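PDB 5BPK: gamma-glutamyltranspeptidase (Ggt) from Helicobacter pylori 26695, which probably cleaves the gamma-glutamyl bond of glutathione and related compounds and transfers the gamma-glutamyl group to water or an acceptor, as an Ntn-hydrolase. Local coordinates for residues A67-A79 against A162-Q176. Sequence-based numbering, arbitrary orientation.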
loop_
_atom_site.group_PDB
_atom_site.type_symbol
_atom_site.label_atom_id
_atom_site.label_comp_id
_atom_site.label_asym_id
_atom_site.label_seq_id
_atom_site.Cartn_x
_atom_site.Cartn_y
_atom_site.Cartn_z
ATOM N N ALA A 67 -3.680 -16.882 0.145
ATOM C CA ALA A 67 -4.910 -17.107 0.913
ATOM C C ALA A 67 -5.422 -15.796 1.534
ATOM O O ALA A 67 -6.615 -15.487 1.472
ATOM C CB ALA A 67 -4.696 -18.181 1.977
ATOM N N ILE A 68 -4.509 -15.009 2.099
ATOM C CA ILE A 68 -4.858 -13.717 2.689
ATOM C C ILE A 68 -5.385 -12.713 1.672
ATOM O O ILE A 68 -6.379 -12.042 1.945
ATOM C CB ILE A 68 -3.685 -13.115 3.483
ATOM C CG1 ILE A 68 -3.435 -13.954 4.743
ATOM C CG2 ILE A 68 -3.943 -11.660 3.850
ATOM C CD1 ILE A 68 -2.196 -13.565 5.509
ATOM N N GLY A 69 -4.734 -12.626 0.510
ATOM C CA GLY A 69 -5.169 -11.734 -0.552
ATOM C C GLY A 69 -6.620 -11.972 -0.934
ATOM O O GLY A 69 -7.405 -11.037 -1.076
ATOM N N PHE A 70 -7.002 -13.230 -1.094
ATOM C CA PHE A 70 -8.409 -13.519 -1.415
ATOM C C PHE A 70 -9.362 -13.341 -0.223
ATOM O O PHE A 70 -10.489 -12.877 -0.402
ATOM C CB PHE A 70 -8.573 -14.914 -2.022
ATOM C CG PHE A 70 -8.033 -15.028 -3.425
ATOM C CD1 PHE A 70 -8.628 -14.324 -4.459
ATOM C CD2 PHE A 70 -6.932 -15.827 -3.710
ATOM C CE1 PHE A 70 -8.151 -14.410 -5.757
ATOM C CE2 PHE A 70 -6.447 -15.920 -5.014
ATOM C CZ PHE A 70 -7.067 -15.208 -6.035
ATOM N N ALA A 71 -8.930 -13.723 0.979
ATOM C CA ALA A 71 -9.769 -13.552 2.178
ATOM C C ALA A 71 -10.096 -12.078 2.432
ATOM O O ALA A 71 -11.248 -11.735 2.675
ATOM C CB ALA A 71 -9.113 -14.186 3.404
ATOM N N LEU A 72 -9.100 -11.205 2.328
ATOM C CA LEU A 72 -9.334 -9.770 2.533
ATOM C C LEU A 72 -10.269 -9.171 1.476
ATOM O O LEU A 72 -10.972 -8.190 1.744
ATOM C CB LEU A 72 -8.004 -9.004 2.541
ATOM C CG LEU A 72 -7.091 -9.189 3.750
ATOM C CD1 LEU A 72 -5.710 -8.542 3.482
ATOM C CD2 LEU A 72 -7.730 -8.609 5.012
ATOM N N ALA A 73 -10.271 -9.749 0.273
ATOM C CA ALA A 73 -11.207 -9.324 -0.776
ATOM C C ALA A 73 -12.683 -9.514 -0.375
ATOM O O ALA A 73 -13.576 -8.856 -0.932
ATOM C CB ALA A 73 -10.911 -10.049 -2.105
ATOM N N VAL A 74 -12.918 -10.399 0.590
ATOM C CA VAL A 74 -14.253 -10.701 1.088
ATOM C C VAL A 74 -14.532 -9.966 2.412
ATOM O O VAL A 74 -15.555 -9.316 2.550
ATOM C CB VAL A 74 -14.418 -12.228 1.269
ATOM C CG1 VAL A 74 -15.790 -12.572 1.863
ATOM C CG2 VAL A 74 -14.228 -12.926 -0.054
ATOM N N VAL A 75 -13.610 -10.047 3.364
ATOM C CA VAL A 75 -13.869 -9.547 4.726
ATOM C C VAL A 75 -13.457 -8.101 4.966
ATOM O O VAL A 75 -13.808 -7.530 5.999
ATOM C CB VAL A 75 -13.216 -10.442 5.795
ATOM C CG1 VAL A 75 -13.746 -11.879 5.675
ATOM C CG2 VAL A 75 -11.674 -10.425 5.713
ATOM N N HIS A 76 -12.719 -7.518 4.022
ATOM C CA HIS A 76 -12.261 -6.129 4.148
ATOM C C HIS A 76 -12.447 -5.375 2.828
ATOM O O HIS A 76 -11.481 -4.866 2.259
ATOM C CB HIS A 76 -10.794 -6.149 4.590
ATOM C CG HIS A 76 -10.241 -4.814 4.983
ATOM N ND1 HIS A 76 -11.042 -3.735 5.302
ATOM C CD2 HIS A 76 -8.961 -4.383 5.095
ATOM C CE1 HIS A 76 -10.273 -2.706 5.619
ATOM N NE2 HIS A 76 -9.007 -3.072 5.501
ATOM N N PRO A 77 -13.703 -5.292 2.334
ATOM C CA PRO A 77 -13.956 -4.753 0.992
ATOM C C PRO A 77 -13.656 -3.265 0.800
ATOM O O PRO A 77 -13.597 -2.799 -0.341
ATOM C CB PRO A 77 -15.440 -5.069 0.747
ATOM C CG PRO A 77 -16.013 -5.375 2.062
ATOM C CD PRO A 77 -14.925 -5.840 2.953
ATOM N N ALA A 78 -13.430 -2.531 1.891
ATOM C CA ALA A 78 -12.959 -1.160 1.768
ATOM C C ALA A 78 -11.570 -1.079 1.119
ATOM O O ALA A 78 -11.225 -0.059 0.527
ATOM C CB ALA A 78 -12.944 -0.441 3.135
ATOM N N ALA A 79 -10.779 -2.141 1.232
ATOM C CA ALA A 79 -9.351 -2.090 0.885
ATOM C C ALA A 79 -8.891 -3.377 0.228
ATOM O O ALA A 79 -8.314 -3.357 -0.871
ATOM C CB ALA A 79 -8.522 -1.825 2.135
ATOM N N ALA A 162 -11.985 -17.961 1.515
ATOM C CA ALA A 162 -12.604 -16.745 1.025
ATOM C C ALA A 162 -13.991 -17.029 0.452
ATOM O O ALA A 162 -14.938 -16.303 0.737
ATOM C CB ALA A 162 -11.706 -16.078 -0.033
ATOM N N ILE A 163 -14.111 -18.097 -0.337
ATOM C CA ILE A 163 -15.402 -18.474 -0.920
ATOM C C ILE A 163 -16.426 -18.772 0.181
ATOM O O ILE A 163 -17.581 -18.327 0.104
ATOM C CB ILE A 163 -15.268 -19.692 -1.867
ATOM C CG1 ILE A 163 -14.457 -19.317 -3.114
ATOM C CG2 ILE A 163 -16.647 -20.188 -2.281
ATOM C CD1 ILE A 163 -14.023 -20.504 -3.972
ATOM N N LYS A 164 -15.996 -19.502 1.208
ATOM C CA LYS A 164 -16.866 -19.834 2.344
ATOM C C LYS A 164 -17.421 -18.571 3.011
ATOM O O LYS A 164 -18.604 -18.494 3.327
ATOM C CB LYS A 164 -16.105 -20.663 3.382
ATOM C CG LYS A 164 -16.981 -21.273 4.460
ATOM C CD LYS A 164 -16.159 -22.008 5.507
ATOM C CE LYS A 164 -17.035 -22.887 6.397
ATOM N NZ LYS A 164 -16.237 -23.968 7.054
ATOM N N LEU A 165 -16.553 -17.583 3.217
ATOM C CA LEU A 165 -16.957 -16.326 3.837
ATOM C C LEU A 165 -17.884 -15.504 2.942
ATOM O O LEU A 165 -18.770 -14.816 3.443
ATOM C CB LEU A 165 -15.727 -15.501 4.238
ATOM C CG LEU A 165 -15.014 -16.066 5.479
ATOM C CD1 LEU A 165 -13.557 -15.632 5.550
ATOM C CD2 LEU A 165 -15.753 -15.688 6.759
ATOM N N ALA A 166 -17.670 -15.553 1.630
ATOM C CA ALA A 166 -18.562 -14.854 0.704
ATOM C C ALA A 166 -19.948 -15.492 0.672
ATOM O O ALA A 166 -20.964 -14.798 0.713
ATOM C CB ALA A 166 -17.957 -14.795 -0.704
ATOM N N GLU A 167 -19.983 -16.816 0.626
ATOM C CA GLU A 167 -21.246 -17.543 0.538
ATOM C C GLU A 167 -22.062 -17.513 1.831
ATOM O O GLU A 167 -23.284 -17.352 1.795
ATOM C CB GLU A 167 -20.995 -19.002 0.152
ATOM C CG GLU A 167 -20.489 -19.219 -1.259
ATOM C CD GLU A 167 -20.237 -20.685 -1.577
ATOM O OE1 GLU A 167 -20.134 -21.496 -0.638
ATOM O OE2 GLU A 167 -20.137 -21.019 -2.774
ATOM N N ASN A 168 -21.396 -17.694 2.965
ATOM C CA ASN A 168 -22.087 -17.859 4.246
ATOM C C ASN A 168 -22.173 -16.559 5.028
ATOM O O ASN A 168 -23.019 -16.406 5.913
ATOM C CB ASN A 168 -21.379 -18.924 5.101
ATOM C CG ASN A 168 -21.269 -20.278 4.401
ATOM O OD1 ASN A 168 -22.080 -20.625 3.546
ATOM N ND2 ASN A 168 -20.258 -21.053 4.779
ATOM N N GLY A 169 -21.274 -15.630 4.708
ATOM C CA GLY A 169 -21.256 -14.331 5.336
ATOM C C GLY A 169 -20.436 -14.212 6.603
ATOM O O GLY A 169 -19.903 -15.197 7.141
ATOM N N TYR A 170 -20.324 -12.968 7.051
ATOM C CA TYR A 170 -19.666 -12.620 8.303
ATOM C C TYR A 170 -20.343 -11.382 8.879
ATOM O O TYR A 170 -21.006 -10.628 8.156
ATOM C CB TYR A 170 -18.161 -12.367 8.095
ATOM C CG TYR A 170 -17.854 -11.226 7.155
ATOM C CD1 TYR A 170 -17.756 -11.428 5.783
ATOM C CD2 TYR A 170 -17.664 -9.938 7.647
ATOM C CE1 TYR A 170 -17.483 -10.361 4.914
ATOM C CE2 TYR A 170 -17.393 -8.867 6.792
ATOM C CZ TYR A 170 -17.296 -9.090 5.429
ATOM O OH TYR A 170 -17.029 -8.044 4.569
ATOM N N ALA A 171 -20.192 -11.194 10.185
ATOM C CA ALA A 171 -20.841 -10.093 10.880
ATOM C C ALA A 171 -20.096 -8.783 10.645
ATOM O O ALA A 171 -18.878 -8.726 10.772
ATOM C CB ALA A 171 -20.928 -10.388 12.373
ATOM N N ILE A 172 -20.844 -7.734 10.313
ATOM C CA ILE A 172 -20.274 -6.410 10.106
ATOM C C ILE A 172 -19.754 -5.880 11.451
ATOM O O ILE A 172 -20.462 -5.921 12.455
ATOM C CB ILE A 172 -21.325 -5.424 9.506
ATOM C CG1 ILE A 172 -21.730 -5.828 8.082
ATOM C CG2 ILE A 172 -20.793 -3.993 9.512
ATOM C CD1 ILE A 172 -20.605 -5.756 7.065
ATOM N N SER A 173 -18.512 -5.406 11.468
ATOM C CA SER A 173 -17.913 -4.861 12.682
ATOM C C SER A 173 -18.378 -3.421 12.886
ATOM O O SER A 173 -18.975 -2.822 11.985
ATOM C CB SER A 173 -16.383 -4.913 12.600
ATOM O OG SER A 173 -15.882 -4.022 11.614
ATOM N N GLN A 174 -18.118 -2.877 14.074
ATOM C CA GLN A 174 -18.394 -1.466 14.347
ATOM C C GLN A 174 -17.699 -0.573 13.325
ATOM O O GLN A 174 -18.316 0.341 12.772
ATOM C CB GLN A 174 -17.940 -1.057 15.759
ATOM C CG GLN A 174 -18.245 0.409 16.082
ATOM C CD GLN A 174 -17.658 0.871 17.403
ATOM O OE1 GLN A 174 -17.483 0.082 18.333
ATOM N NE2 GLN A 174 -17.364 2.166 17.498
ATOM N N ARG A 175 -16.416 -0.833 13.081
ATOM C CA ARG A 175 -15.631 -0.000 12.172
ATOM C C ARG A 175 -16.167 -0.106 10.745
ATOM O O ARG A 175 -16.244 0.897 10.046
ATOM C CB ARG A 175 -14.138 -0.357 12.223
ATOM C CG ARG A 175 -13.242 0.492 11.309
ATOM C CD ARG A 175 -13.400 1.991 11.554
ATOM N NE ARG A 175 -12.582 2.786 10.638
ATOM C CZ ARG A 175 -12.849 4.038 10.260
ATOM N NH1 ARG A 175 -13.925 4.682 10.712
ATOM N NH2 ARG A 175 -12.028 4.652 9.412
ATOM N N GLN A 176 -16.558 -1.312 10.332
ATOM C CA GLN A 176 -17.132 -1.503 8.996
ATOM C C GLN A 176 -18.479 -0.795 8.843
ATOM O O GLN A 176 -18.741 -0.210 7.804
ATOM C CB GLN A 176 -17.275 -2.985 8.677
ATOM C CG GLN A 176 -15.936 -3.673 8.428
ATOM C CD GLN A 176 -16.041 -5.184 8.301
ATOM O OE1 GLN A 176 -16.962 -5.808 8.828
ATOM N NE2 GLN A 176 -15.079 -5.782 7.600
HETATM O O HOH W 1 -8.783 -17.432 1.341
#
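Val74 and Tyr170 meet where helix 67-75 ends: Tyr170 OH donates to Val74 O (2.8 Å), on a lone pair in the carbonyl plane. Tyr170 CG lies between its backbone N and carbonyl carbon (chi1 61°), which stands the ring up from strand 170-171 against the helix end. Val75 CG1 rests over one face of this ring, 4.2 Å from the Tyr170 centroid in a CH-pi contact, and touches Leu165 CD1. The Pro77 side chain comes to meet that of Tyr170, its CD 3.4 Å from Tyr170 OH.

Val74 divides its methyls along helix 162-168: CG1, anti to the backbone N, lies against Leu165 CB and Ala166 CB, while Val74 CG2 is 3.5 Å from Ala162 O. One turn before Val74, Phe70 O lies 3.4 Å from Ala162 CB. With alanines at the closest backbone approach, Ala71 CA to Ala162 CA 4.4 Å, the helices run nearly parallel (11°), axes 8.7 Å apart.

Gln176 extends its amide to the same helix end, where NE2 makes a weak, bent bond to Val75 O (115° at the hydrogen). Its OE1 accepts from Ser173 N and Ser173 OG from Gln176 N, a capping box.

In this parallel helix pair, side chains beyond helix 162-168 tie the C-terminal ends together. Gly69 O bonds to Tyr18 OH of the other chain; Val74 O also accepts from Gln213, Val74 touches Leu220 of helix 214-226, and strand 170-171 pairs with strand 210-211.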